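Long-range contacts in DNA polymerase III beta subunit (Streptococcus pyogenes, PDB 2AVT), which probably encircles DNA as the sliding ring of the replication machinery and keeps the DNA polymerase attached to its template: residues A[183-189]-A[366-372]; A[343-347]-A[359-364]. All coordinates share one frame; numbering follows the deposited sequence.

Contact 1: residues A[183-189]-A[366-372]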
ATOM      1  N   HIS A 183     -23.070  15.352  12.898  1.00 55.95           N
ATOM      2  CA  HIS A 183     -23.547  15.184  11.534  1.00 54.25           C
ATOM      3  C   HIS A 183     -24.211  13.807  11.535  1.00 54.00           C
ATOM      4  O   HIS A 183     -25.288  13.611  10.970  1.00 52.53           O
ATOM      5  CB  HIS A 183     -22.379  15.204  10.547  1.00 56.45           C
ATOM      6  CG  HIS A 183     -21.784  16.564  10.337  1.00 58.74           C
ATOM      7  ND1 HIS A 183     -22.496  17.607   9.785  1.00 58.90           N
ATOM      8  CD2 HIS A 183     -20.552  17.052  10.612  1.00 59.41           C
ATOM      9  CE1 HIS A 183     -21.728  18.681   9.733  1.00 59.40           C
ATOM     10  NE2 HIS A 183     -20.545  18.375  10.228  1.00 59.72           N
ATOM     11  N   ARG A 184     -23.536  12.875  12.203  1.00 52.57           N
ATOM     12  CA  ARG A 184     -23.963  11.493  12.346  1.00 51.38           C
ATOM     13  C   ARG A 184     -23.508  11.014  13.724  1.00 48.91           C
ATOM     14  O   ARG A 184     -22.595  11.576  14.315  1.00 48.79           O
ATOM     15  CB  ARG A 184     -23.369  10.642  11.217  1.00 53.38           C
ATOM     16  CG  ARG A 184     -21.861  10.541  11.199  1.00 56.43           C
ATOM     17  CD  ARG A 184     -21.478  10.272   9.753  1.00 59.64           C
ATOM     18  NE  ARG A 184     -20.257   9.493   9.568  1.00 59.90           N
ATOM     19  CZ  ARG A 184     -19.112   9.726  10.193  1.00 60.41           C
ATOM     20  NH1 ARG A 184     -19.019  10.717  11.066  1.00 59.65           N
ATOM     21  NH2 ARG A 184     -18.054   8.977   9.918  1.00 61.94           N
ATOM     22  N   MET A 185     -24.143   9.957  14.210  1.00 45.88           N
ATOM     23  CA  MET A 185     -23.872   9.434  15.539  1.00 43.68           C
ATOM     24  C   MET A 185     -24.065   7.931  15.589  1.00 40.91           C
ATOM     25  O   MET A 185     -24.861   7.386  14.833  1.00 36.91           O
ATOM     26  CB  MET A 185     -24.826  10.120  16.519  1.00 45.11           C
ATOM     27  CG  MET A 185     -24.832   9.549  17.917  1.00 47.78           C
ATOM     28  SD  MET A 185     -26.105  10.375  18.910  1.00 51.11           S
ATOM     29  CE  MET A 185     -27.516   9.479  18.397  1.00 50.80           C
ATOM     30  N   SER A 186     -23.339   7.283  16.493  1.00 39.96           N
ATOM     31  CA  SER A 186     -23.413   5.842  16.676  1.00 40.14           C
ATOM     32  C   SER A 186     -23.417   5.545  18.170  1.00 39.05           C
ATOM     33  O   SER A 186     -22.583   6.076  18.922  1.00 40.48           O
ATOM     34  CB  SER A 186     -22.211   5.164  16.025  1.00 41.34           C
ATOM     35  OG  SER A 186     -22.378   3.762  16.040  1.00 44.67           O
ATOM     36  N   GLN A 187     -24.357   4.701  18.596  1.00 36.91           N
ATOM     37  CA  GLN A 187     -24.500   4.340  20.010  1.00 35.20           C
ATOM     38  C   GLN A 187     -24.699   2.844  20.286  1.00 34.38           C
ATOM     39  O   GLN A 187     -25.460   2.158  19.601  1.00 31.33           O
ATOM     40  CB  GLN A 187     -25.674   5.100  20.617  1.00 34.84           C
ATOM     41  CG  GLN A 187     -25.974   4.733  22.061  1.00 35.85           C
ATOM     42  CD  GLN A 187     -27.366   5.169  22.484  1.00 35.38           C
ATOM     43  OE1 GLN A 187     -28.373   4.574  22.079  1.00 35.03           O
ATOM     44  NE2 GLN A 187     -27.430   6.216  23.282  1.00 33.36           N
ATOM     45  N   ARG A 188     -24.021   2.361  21.321  1.00 34.78           N
ATOM     46  CA  ARG A 188     -24.114   0.964  21.721  1.00 35.07           C
ATOM     47  C   ARG A 188     -24.449   0.901  23.210  1.00 34.83           C
ATOM     48  O   ARG A 188     -23.735   1.464  24.038  1.00 34.41           O
ATOM     49  CB  ARG A 188     -22.787   0.240  21.455  1.00 35.40           C
ATOM     50  CG  ARG A 188     -22.788  -1.256  21.792  1.00 37.40           C
ATOM     51  CD  ARG A 188     -23.709  -2.058  20.863  1.00 40.18           C
ATOM     52  NE  ARG A 188     -23.814  -3.465  21.263  1.00 40.89           N
ATOM     53  CZ  ARG A 188     -22.841  -4.363  21.130  1.00 41.50           C
ATOM     54  NH1 ARG A 188     -21.676  -4.018  20.599  1.00 39.94           N
ATOM     55  NH2 ARG A 188     -23.029  -5.609  21.546  1.00 41.45           N
ATOM     56  N   LEU A 189     -25.543   0.222  23.542  1.00 33.80           N
ATOM     57  CA  LEU A 189     -25.953   0.076  24.935  1.00 34.67           C
ATOM     58  C   LEU A 189     -25.819  -1.381  25.333  1.00 33.93           C
ATOM     59  O   LEU A 189     -26.164  -2.279  24.572  1.00 34.19           O
ATOM     60  CB  LEU A 189     -27.406   0.508  25.130  1.00 34.54           C
ATOM     61  CG  LEU A 189     -27.817   1.916  24.711  1.00 32.54           C
ATOM     62  CD1 LEU A 189     -29.263   2.137  25.144  1.00 35.10           C
ATOM     63  CD2 LEU A 189     -26.908   2.955  25.349  1.00 32.27           C
ATOM     64  N   GLU A 366     -28.162  -6.874  18.903  1.00 52.59           N
ATOM     65  CA  GLU A 366     -27.461  -5.842  19.644  1.00 50.06           C
ATOM     66  C   GLU A 366     -28.331  -4.601  19.757  1.00 47.72           C
ATOM     67  O   GLU A 366     -29.198  -4.370  18.920  1.00 47.65           O
ATOM     68  CB  GLU A 366     -26.169  -5.451  18.927  1.00 50.29           C
ATOM     69  CG  GLU A 366     -25.144  -6.564  18.752  1.00 52.07           C
ATOM     70  CD  GLU A 366     -23.901  -6.078  18.020  1.00 53.11           C
ATOM     71  OE1 GLU A 366     -23.843  -4.873  17.697  1.00 52.79           O
ATOM     72  OE2 GLU A 366     -22.986  -6.892  17.771  1.00 52.74           O
ATOM     73  N   SER A 367     -28.106  -3.821  20.806  1.00 45.42           N
ATOM     74  CA  SER A 367     -28.817  -2.566  20.987  1.00 43.31           C
ATOM     75  C   SER A 367     -27.862  -1.558  20.346  1.00 41.57           C
ATOM     76  O   SER A 367     -27.186  -0.789  21.028  1.00 40.23           O
ATOM     77  CB  SER A 367     -28.999  -2.247  22.469  1.00 43.74           C
ATOM     78  OG  SER A 367     -29.533  -0.943  22.636  1.00 44.73           O
ATOM     79  N   PHE A 368     -27.796  -1.603  19.023  1.00 39.74           N
ATOM     80  CA  PHE A 368     -26.916  -0.741  18.249  1.00 38.73           C
ATOM     81  C   PHE A 368     -27.752   0.209  17.401  1.00 36.40           C
ATOM     82  O   PHE A 368     -28.425  -0.203  16.464  1.00 36.89           O
ATOM     83  CB  PHE A 368     -26.017  -1.622  17.370  1.00 38.40           C
ATOM     84  CG  PHE A 368     -25.062  -0.862  16.494  1.00 39.98           C
ATOM     85  CD1 PHE A 368     -24.493   0.328  16.919  1.00 40.15           C
ATOM     86  CD2 PHE A 368     -24.687  -1.377  15.261  1.00 40.15           C
ATOM     87  CE1 PHE A 368     -23.562   0.991  16.127  1.00 40.10           C
ATOM     88  CE2 PHE A 368     -23.760  -0.721  14.465  1.00 40.23           C
ATOM     89  CZ  PHE A 368     -23.196   0.466  14.899  1.00 37.96           C
ATOM     90  N   ILE A 369     -27.701   1.486  17.749  1.00 34.96           N
ATOM     91  CA  ILE A 369     -28.450   2.506  17.036  1.00 36.26           C
ATOM     92  C   ILE A 369     -27.522   3.561  16.443  1.00 35.92           C
ATOM     93  O   ILE A 369     -26.616   4.047  17.121  1.00 35.15           O
ATOM     94  CB  ILE A 369     -29.423   3.227  17.977  1.00 37.60           C
ATOM     95  CG1 ILE A 369     -30.488   2.246  18.485  1.00 39.64           C
ATOM     96  CG2 ILE A 369     -30.053   4.409  17.249  1.00 39.99           C
ATOM     97  CD1 ILE A 369     -31.365   2.814  19.595  1.00 40.00           C
ATOM     98  N   GLN A 370     -27.745   3.899  15.178  1.00 36.23           N
ATOM     99  CA  GLN A 370     -26.960   4.929  14.506  1.00 36.96           C
ATOM    100  C   GLN A 370     -27.929   6.000  14.020  1.00 37.30           C
ATOM    101  O   GLN A 370     -29.041   5.693  13.590  1.00 36.58           O
ATOM    102  CB  GLN A 370     -26.176   4.348  13.328  1.00 35.55           C
ATOM    103  CG  GLN A 370     -25.109   3.335  13.737  1.00 34.46           C
ATOM    104  CD  GLN A 370     -24.332   2.812  12.557  1.00 33.14           C
ATOM    105  OE1 GLN A 370     -23.403   3.463  12.071  1.00 36.21           O
ATOM    106  NE2 GLN A 370     -24.714   1.641  12.073  1.00 33.01           N
ATOM    107  N   LEU A 371     -27.490   7.254  14.094  1.00 38.31           N
ATOM    108  CA  LEU A 371     -28.307   8.403  13.710  1.00 40.31           C
ATOM    109  C   LEU A 371     -27.592   9.217  12.619  1.00 39.97           C
ATOM    110  O   LEU A 371     -26.412   9.529  12.752  1.00 39.25           O
ATOM    111  CB  LEU A 371     -28.536   9.266  14.958  1.00 42.15           C
ATOM    112  CG  LEU A 371     -29.693  10.263  15.096  1.00 46.34           C
ATOM    113  CD1 LEU A 371     -31.009   9.513  15.159  1.00 46.26           C
ATOM    114  CD2 LEU A 371     -29.514  11.083  16.375  1.00 45.70           C
ATOM    115  N   ILE A 372     -28.307   9.554  11.548  1.00 39.93           N
ATOM    116  CA  ILE A 372     -27.738  10.335  10.450  1.00 40.51           C
ATOM    117  C   ILE A 372     -28.603  11.547  10.125  1.00 41.82           C
ATOM    118  O   ILE A 372     -29.793  11.413   9.829  1.00 41.20           O
ATOM    119  CB  ILE A 372     -27.618   9.506   9.161  1.00 40.81           C
ATOM    120  CG1 ILE A 372     -26.581   8.397   9.335  1.00 41.48           C
ATOM    121  CG2 ILE A 372     -27.240  10.419   7.995  1.00 41.11           C
ATOM    122  CD1 ILE A 372     -26.480   7.471   8.129  1.00 40.78           C
TER
HETATM  123  O   HOH W   1     -28.014   1.838  21.250  1.00 35.16           O
HETATM  124  O   HOH W   2     -25.947  -4.334  23.083  1.00 41.69           O

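Contact 2: residues A[343-347]-A[359-364]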
ATOM      1  N   SER A 343     -25.038  -7.605  10.441  1.00 40.67           N
ATOM      2  CA  SER A 343     -26.231  -8.363  10.065  1.00 41.83           C
ATOM      3  C   SER A 343     -26.582  -8.282   8.583  1.00 42.76           C
ATOM      4  O   SER A 343     -26.326  -7.275   7.919  1.00 42.73           O
ATOM      5  CB  SER A 343     -27.437  -7.908  10.886  1.00 41.19           C
ATOM      6  OG  SER A 343     -27.776  -6.572  10.580  1.00 44.78           O
ATOM      7  N   GLU A 344     -27.183  -9.352   8.075  1.00 42.10           N
ATOM      8  CA  GLU A 344     -27.568  -9.413   6.679  1.00 42.87           C
ATOM      9  C   GLU A 344     -28.532  -8.290   6.309  1.00 41.60           C
ATOM     10  O   GLU A 344     -28.526  -7.811   5.179  1.00 41.47           O
ATOM     11  CB  GLU A 344     -28.200 -10.775   6.367  1.00 45.02           C
ATOM     12  CG  GLU A 344     -28.529 -10.981   4.895  1.00 50.32           C
ATOM     13  CD  GLU A 344     -29.024 -12.386   4.581  1.00 53.58           C
ATOM     14  OE1 GLU A 344     -28.247 -13.347   4.751  1.00 54.45           O
ATOM     15  OE2 GLU A 344     -30.194 -12.529   4.163  1.00 55.05           O
ATOM     16  N   THR A 345     -29.351  -7.852   7.259  1.00 41.28           N
ATOM     17  CA  THR A 345     -30.310  -6.788   6.972  1.00 40.64           C
ATOM     18  C   THR A 345     -30.173  -5.603   7.917  1.00 38.98           C
ATOM     19  O   THR A 345     -29.595  -5.720   8.998  1.00 38.68           O
ATOM     20  CB  THR A 345     -31.771  -7.300   7.064  1.00 40.92           C
ATOM     21  OG1 THR A 345     -32.126  -7.492   8.438  1.00 43.30           O
ATOM     22  CG2 THR A 345     -31.922  -8.622   6.341  1.00 39.96           C
ATOM     23  N   VAL A 346     -30.710  -4.463   7.493  1.00 36.94           N
ATOM     24  CA  VAL A 346     -30.684  -3.245   8.296  1.00 36.23           C
ATOM     25  C   VAL A 346     -32.070  -2.612   8.284  1.00 37.54           C
ATOM     26  O   VAL A 346     -32.745  -2.593   7.255  1.00 39.78           O
ATOM     27  CB  VAL A 346     -29.656  -2.219   7.757  1.00 34.39           C
ATOM     28  CG1 VAL A 346     -29.880  -1.977   6.271  1.00 33.28           C
ATOM     29  CG2 VAL A 346     -29.776  -0.910   8.525  1.00 31.75           C
ATOM     30  N   LYS A 347     -32.488  -2.101   9.435  1.00 38.29           N
ATOM     31  CA  LYS A 347     -33.793  -1.473   9.578  1.00 40.33           C
ATOM     32  C   LYS A 347     -33.622   0.039   9.659  1.00 39.58           C
ATOM     33  O   LYS A 347     -32.956   0.542  10.560  1.00 38.01           O
ATOM     34  CB  LYS A 347     -34.471  -1.977  10.853  1.00 41.10           C
ATOM     35  CG  LYS A 347     -35.736  -2.774  10.630  1.00 45.32           C
ATOM     36  CD  LYS A 347     -36.343  -3.191  11.970  1.00 47.56           C
ATOM     37  CE  LYS A 347     -37.680  -3.885  11.793  1.00 49.33           C
ATOM     38  NZ  LYS A 347     -38.239  -4.329  13.105  1.00 53.04           N
ATOM     39  N   LEU A 359     -30.777   3.943  12.101  1.00 43.29           N
ATOM     40  CA  LEU A 359     -30.476   2.657  11.501  1.00 41.23           C
ATOM     41  C   LEU A 359     -30.157   1.679  12.634  1.00 40.50           C
ATOM     42  O   LEU A 359     -29.469   2.027  13.591  1.00 38.94           O
ATOM     43  CB  LEU A 359     -29.258   2.772  10.570  1.00 43.40           C
ATOM     44  CG  LEU A 359     -29.098   3.976   9.629  1.00 43.24           C
ATOM     45  CD1 LEU A 359     -30.345   4.140   8.796  1.00 46.78           C
ATOM     46  CD2 LEU A 359     -28.838   5.242  10.432  1.00 42.15           C
ATOM     47  N   THR A 360     -30.677   0.462  12.531  1.00 40.09           N
ATOM     48  CA  THR A 360     -30.418  -0.559  13.540  1.00 40.05           C
ATOM     49  C   THR A 360     -30.294  -1.885  12.817  1.00 39.62           C
ATOM     50  O   THR A 360     -30.941  -2.107  11.792  1.00 38.42           O
ATOM     51  CB  THR A 360     -31.564  -0.655  14.603  1.00 39.53           C
ATOM     52  OG1 THR A 360     -32.797  -1.011  13.964  1.00 38.23           O
ATOM     53  CG2 THR A 360     -31.741   0.668  15.321  1.00 37.72           C
ATOM     54  N   PRO A 361     -29.447  -2.781  13.335  1.00 41.64           N
ATOM     55  CA  PRO A 361     -29.239  -4.100  12.728  1.00 42.88           C
ATOM     56  C   PRO A 361     -30.561  -4.841  12.553  1.00 44.34           C
ATOM     57  O   PRO A 361     -31.462  -4.708  13.377  1.00 46.82           O
ATOM     58  CB  PRO A 361     -28.293  -4.785  13.712  1.00 43.00           C
ATOM     59  CG  PRO A 361     -28.640  -4.134  15.031  1.00 42.43           C
ATOM     60  CD  PRO A 361     -28.775  -2.683  14.641  1.00 41.69           C
ATOM     61  N   GLY A 362     -30.678  -5.614  11.479  1.00 45.82           N
ATOM     62  CA  GLY A 362     -31.910  -6.342  11.221  1.00 46.99           C
ATOM     63  C   GLY A 362     -32.156  -7.555  12.102  1.00 48.22           C
ATOM     64  O   GLY A 362     -33.305  -7.877  12.414  1.00 49.29           O
ATOM     65  N   ASP A 363     -31.086  -8.229  12.507  1.00 47.90           N
ATOM     66  CA  ASP A 363     -31.197  -9.418  13.343  1.00 48.53           C
ATOM     67  C   ASP A 363     -31.420  -9.066  14.811  1.00 49.55           C
ATOM     68  O   ASP A 363     -31.491  -9.948  15.658  1.00 49.38           O
ATOM     69  CB  ASP A 363     -29.926 -10.268  13.225  1.00 47.48           C
ATOM     70  CG  ASP A 363     -28.683  -9.531  13.704  1.00 45.69           C
ATOM     71  OD1 ASP A 363     -28.780  -8.767  14.683  1.00 45.48           O
ATOM     72  OD2 ASP A 363     -27.603  -9.725  13.113  1.00 47.95           O
ATOM     73  N   GLU A 364     -31.518  -7.775  15.104  1.00 51.88           N
ATOM     74  CA  GLU A 364     -31.712  -7.298  16.469  1.00 54.23           C
ATOM     75  C   GLU A 364     -31.058  -8.160  17.545  1.00 55.42           C
ATOM     76  O   GLU A 364     -31.732  -8.683  18.430  1.00 56.03           O
ATOM     77  CB  GLU A 364     -33.208  -7.138  16.763  1.00 56.66           C
ATOM     78  CG  GLU A 364     -34.068  -8.274  16.259  1.00 59.21           C
ATOM     79  CD  GLU A 364     -35.530  -7.901  16.204  1.00 61.08           C
ATOM     80  OE1 GLU A 364     -36.155  -7.783  17.275  1.00 62.55           O
ATOM     81  OE2 GLU A 364     -36.055  -7.716  15.085  1.00 62.07           O
TER

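Contact 1: residues A[183-189]-A[366-372]
Arg-188 NE, Leu-189 O and Ser-367 N all hold one water, which accepts from the two nitrogens (2.9 Å from Arg-188 NE) and donates to the carbonyl. Beside it, the Arg-188 chain bends at its second torsion (chi2 67°), which brings the guanidinium against Glu-366. The carboxylate lies flat over one guanidinium face, the planes 6° apart, with Glu-366 OE1 3.6 Å from Arg-188 CZ. No N-H points at that oxygen, so this long salt bridge works by charge alone; Arg-188 NH1 has its stronger partner in Glu-148, whose carboxylate is also close to Glu-366. The arginine probably eases the repulsion between the two acids.

Farther along, Ser-186 OG meets the edge of the Phe-368 ring, 3.0 Å from Phe-368 CE1, while bonding to Glu-148 O. On the other face of the sheet, Met-185 folds its methyl onto Leu-371, and Met-185 CE to Leu-371 CD2 is tight at 3.3 Å. The backbones run antiparallel, with paired bonds between Met-185 and Leu-371 (2.7 Å from Met-185 N to Leu-371 O) and between Gln-187 and Ile-369.

Strand 174-180 continues the sheet beyond 184-189, and strand 357-361 beyond 367-372. Helix 139-149 covers the Arg-188 and Phe-368 face, where helix 331-339 also reaches Arg-184 and Gln-370 through Glu-336 and Ser-337.

Contact 2: residues A[343-347]-A[359-364]
Leu-359 lies against Val-346, its CB 4.2 Å from Val-346 CG2, and its CA-H faces Lys-347 O. The next residue, Thr-360, carries the regular pairing. Thr-360 N donates to Lys-347 O at 3.0 Å, and Thr-360 O receives Lys-347 N in return at 2.8 Å, nearly straight at 173°. The two side chains share a face of the sheet, where Thr-360 OG1 rests 3.7 Å from Lys-347 CB.

Pro-361 sits across from Val-346 in a non-hydrogen-bonded pair, a position where its missing N-H costs no rung of this ladder; on its other side the proline CD packs against Phe-368 O. The side chains diverge here: the proline ring turns to Phe-368 of the following strand, although Pro-361 CB still touches Ser-343 OG.

At Gly-362 the chain leaves the strand, yet it gives one more bond, Gly-362 N to Thr-345 O at 2.7 Å. The donor comes from above the carbonyl plane, 47° out of it. The same oxygen takes the hydroxyl of Ser-343, 2.6 Å from Ser-343 OG to Thr-345 O, so two donors grip it. A first torsion of 65° sets Ser-343 OG between its backbone N and carbonyl carbon, from where it reaches the carbonyl two residues on. Thr-345 OG1 closes on the bare Gly-362 CA.

Beyond it, Glu-364 brings its carboxylate near the end of the extended Lys-347 chain, at a distance too long for a salt bridge.

This is the open end of an antiparallel beta hairpin, strands 345-350 and 357-361, where the paired strands part and the second turns off toward 367-372 in a beta meander.

Both contacts belong to one antiparallel sheet: strand 357-361 of contact 2 lies next to strand 367-372 of contact 1, and Gln-370 O probably accepts a hydrogen bond from Leu-359 N between them. Contact 1 joins segments 177 residues apart in sequence, one from the central and one from the C-terminal family region, so it carries the sheet across from one to the other. Contact 2 is local, a hairpin within the C-terminal region. Each is partly buried, but contact 1 lies nearer the centre of the chain and adds charge stacking and a bridging water to a long ladder, whereas contact 2 has a short ladder ending in a shared carbonyl.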